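PDB 1XD5: antifungal protein GAFP-1 from Gastrodia elata, which probably binds mannose as a monomeric bulb-type lectin of an orchid and is named for its antifungal activity. Local coordinates for residues A[15-23]-A[85-93]. Numbering follows the deposited sequence.
Sequences SLAEGGYLF and LILQRDRNV. With SO4 (sulfate ion), chain F.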
# COMPACT_ATOMS: atom_id res chain seq x y z
N SER A 15 6.30 6.60 -1.23
CA SER A 15 6.18 5.40 -2.04
C SER A 15 7.05 4.25 -1.58
O SER A 15 8.03 4.42 -0.83
CB SER A 15 6.51 5.73 -3.50
OG SER A 15 7.86 6.16 -3.61
N LEU A 16 6.68 3.08 -2.05
CA LEU A 16 7.55 1.93 -2.05
C LEU A 16 8.09 1.82 -3.47
O LEU A 16 7.37 2.10 -4.43
CB LEU A 16 6.78 0.66 -1.70
CG LEU A 16 5.99 0.65 -0.39
CD1 LEU A 16 5.39 -0.75 -0.21
CD2 LEU A 16 6.85 1.07 0.82
N ALA A 17 9.35 1.44 -3.59
CA ALA A 17 9.96 1.31 -4.90
C ALA A 17 10.80 0.04 -4.97
O ALA A 17 11.45 -0.35 -4.00
CB ALA A 17 10.81 2.53 -5.20
N GLU A 18 10.78 -0.60 -6.14
CA GLU A 18 11.61 -1.76 -6.41
C GLU A 18 11.88 -1.74 -7.91
O GLU A 18 10.99 -2.03 -8.70
CB GLU A 18 10.89 -3.05 -5.99
CG GLU A 18 11.72 -4.33 -6.14
CD GLU A 18 13.16 -4.20 -5.66
OE1 GLU A 18 13.38 -4.11 -4.43
OE2 GLU A 18 14.08 -4.19 -6.50
N GLY A 19 13.10 -1.36 -8.28
CA GLY A 19 13.46 -1.23 -9.68
C GLY A 19 12.53 -0.25 -10.37
O GLY A 19 12.40 0.88 -9.93
N GLY A 20 11.86 -0.71 -11.42
CA GLY A 20 10.93 0.11 -12.17
C GLY A 20 9.51 0.12 -11.61
O GLY A 20 8.61 0.70 -12.22
N TYR A 21 9.31 -0.54 -10.47
CA TYR A 21 7.99 -0.57 -9.83
C TYR A 21 7.87 0.49 -8.76
O TYR A 21 8.77 0.68 -7.94
CB TYR A 21 7.68 -1.95 -9.23
CG TYR A 21 7.87 -3.11 -10.19
CD1 TYR A 21 8.39 -4.32 -9.74
CD2 TYR A 21 7.51 -3.01 -11.54
CE1 TYR A 21 8.56 -5.39 -10.60
CE2 TYR A 21 7.68 -4.07 -12.41
CZ TYR A 21 8.20 -5.26 -11.93
OH TYR A 21 8.37 -6.31 -12.79
N LEU A 22 6.73 1.18 -8.78
CA LEU A 22 6.49 2.27 -7.86
C LEU A 22 5.08 2.14 -7.32
O LEU A 22 4.12 2.13 -8.09
CB LEU A 22 6.63 3.61 -8.60
CG LEU A 22 6.49 4.90 -7.79
CD1 LEU A 22 7.72 5.11 -6.91
CD2 LEU A 22 6.32 6.07 -8.74
N PHE A 23 4.96 2.07 -6.00
CA PHE A 23 3.66 1.99 -5.33
C PHE A 23 3.54 3.24 -4.50
O PHE A 23 4.24 3.39 -3.49
CB PHE A 23 3.61 0.75 -4.44
CG PHE A 23 2.22 0.42 -3.93
CD1 PHE A 23 1.20 0.10 -4.81
CD2 PHE A 23 1.97 0.37 -2.57
CE1 PHE A 23 -0.06 -0.24 -4.35
CE2 PHE A 23 0.70 0.05 -2.10
CZ PHE A 23 -0.31 -0.26 -2.99
N LEU A 85 3.95 -4.22 4.70
CA LEU A 85 3.58 -4.12 3.29
C LEU A 85 4.87 -4.13 2.47
O LEU A 85 5.81 -3.41 2.78
CB LEU A 85 2.83 -2.81 3.06
CG LEU A 85 2.37 -2.52 1.63
CD1 LEU A 85 1.21 -3.43 1.26
CD2 LEU A 85 1.98 -1.05 1.51
N ILE A 86 4.91 -4.94 1.42
CA ILE A 86 6.12 -5.00 0.61
C ILE A 86 5.81 -5.01 -0.88
O ILE A 86 4.88 -5.69 -1.33
CB ILE A 86 7.01 -6.21 1.02
CG1 ILE A 86 8.37 -6.18 0.29
CG2 ILE A 86 6.27 -7.55 0.82
CD1 ILE A 86 9.42 -7.08 0.88
N LEU A 87 6.58 -4.23 -1.64
CA LEU A 87 6.57 -4.30 -3.09
C LEU A 87 7.62 -5.33 -3.53
O LEU A 87 8.82 -5.10 -3.41
CB LEU A 87 6.83 -2.91 -3.68
CG LEU A 87 6.94 -2.71 -5.20
CD1 LEU A 87 5.85 -3.40 -5.94
CD2 LEU A 87 6.95 -1.22 -5.52
N GLN A 88 7.15 -6.47 -4.02
CA GLN A 88 8.02 -7.58 -4.35
C GLN A 88 8.66 -7.44 -5.73
O GLN A 88 8.16 -6.70 -6.60
CB GLN A 88 7.26 -8.90 -4.27
CG GLN A 88 6.62 -9.16 -2.92
CD GLN A 88 6.02 -10.54 -2.82
OE1 GLN A 88 5.68 -11.17 -3.84
NE2 GLN A 88 5.89 -11.02 -1.61
N ARG A 89 9.75 -8.16 -5.93
CA ARG A 89 10.45 -8.17 -7.20
C ARG A 89 9.62 -8.81 -8.33
O ARG A 89 9.93 -8.63 -9.49
CB ARG A 89 11.80 -8.86 -7.06
CG ARG A 89 12.87 -7.98 -6.40
CD ARG A 89 14.12 -8.73 -6.01
NE ARG A 89 15.13 -7.88 -5.39
CZ ARG A 89 16.05 -7.19 -6.06
NH1 ARG A 89 16.08 -7.21 -7.39
NH2 ARG A 89 16.93 -6.45 -5.40
N ASP A 90 8.58 -9.56 -7.97
CA ASP A 90 7.66 -10.11 -8.98
C ASP A 90 6.47 -9.16 -9.24
O ASP A 90 5.49 -9.55 -9.88
CB ASP A 90 7.17 -11.51 -8.58
CG ASP A 90 6.19 -11.48 -7.41
OD1 ASP A 90 6.08 -10.44 -6.72
OD2 ASP A 90 5.49 -12.47 -7.09
N ARG A 91 6.58 -7.93 -8.72
CA ARG A 91 5.57 -6.87 -8.92
C ARG A 91 4.30 -7.01 -8.08
O ARG A 91 3.39 -6.18 -8.19
CB ARG A 91 5.22 -6.70 -10.40
CG ARG A 91 4.76 -5.29 -10.77
CD ARG A 91 4.27 -5.15 -12.19
NE ARG A 91 3.00 -5.84 -12.41
CZ ARG A 91 2.27 -5.76 -13.52
NH1 ARG A 91 2.67 -4.99 -14.53
NH2 ARG A 91 1.15 -6.44 -13.62
N ASN A 92 4.21 -8.06 -7.26
CA ASN A 92 3.08 -8.19 -6.33
C ASN A 92 3.31 -7.25 -5.17
O ASN A 92 4.45 -7.00 -4.79
CB ASN A 92 2.90 -9.65 -5.83
CG ASN A 92 1.43 -10.01 -5.57
OD1 ASN A 92 0.54 -9.18 -5.72
ND2 ASN A 92 1.17 -11.27 -5.18
N VAL A 93 2.24 -6.67 -4.65
CA VAL A 93 2.32 -5.85 -3.45
C VAL A 93 1.54 -6.63 -2.42
O VAL A 93 0.38 -6.95 -2.64
CB VAL A 93 1.70 -4.45 -3.65
CG1 VAL A 93 1.83 -3.60 -2.37
CG2 VAL A 93 2.37 -3.73 -4.81
S SO4 F . -0.14 -5.77 -17.02
O1 SO4 F . -0.31 -6.99 -17.78
O2 SO4 F . -0.73 -5.95 -15.70
O3 SO4 F . -0.83 -4.67 -17.68
O4 SO4 F . 1.29 -5.47 -16.92
O HOH W 1 9.01 -8.70 -12.00
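Leu-87 pushes its side chain against the hairpin of residues 15-23, an instance of how the beta-prism of monocot mannose-binding lectins is closed: three four-stranded antiparallel sheets turn apolar side chains inward, and here two of them meet. Strand 15-18 and strand 21-25 belong to one sheet, strand 84-87 to another; the segments 15-18 and 85-87 come within 7.1 Å of each other, axis to axis, at 40° from parallel, and side chains fill the space between them. Leu-87 extends its CG away from the backbone N (chi1 177°), which brings CD2 to 3.9 Å from Tyr-21 CB, and the same methyl also reaches Phe-23 CB. Beside it, Leu-16 CD1 meets Leu-85 CD2 at 3.8 Å, while Leu-31 and Leu-33 of the hairpin's own sheet pack on Phe-23.

Two CH-pi contacts flank the leucines, one buried and one nearer the surface. Val-93 CG1 sits over one face of the Phe-23 ring, offset toward the rim, 3.9 Å from the centroid. Arg-91 CG lies almost centrally above the Tyr-21 ring, 3.5 Å from its centroid, and its chain crosses the tyrosine at about a right angle. The bend at chi3 (69°) then leads the guanidinium away to Asp-35, with which it forms a salt bridge, and to a sulfate, probably from the crystallisation liquor, that Arg-38 also binds.

Polar contacts gather at the turns. Glu-18 brings OE2 over the face of the Arg-89 guanidinium, 3.7 Å from NH1, a long salt bridge in which charge alone acts because no N-H points at the oxygen. At the edge of the tyrosine ring, one water lies 2.6 Å from Tyr-21 OH and donates to Arg-89 O at 2.7 Å, bridging the two turns.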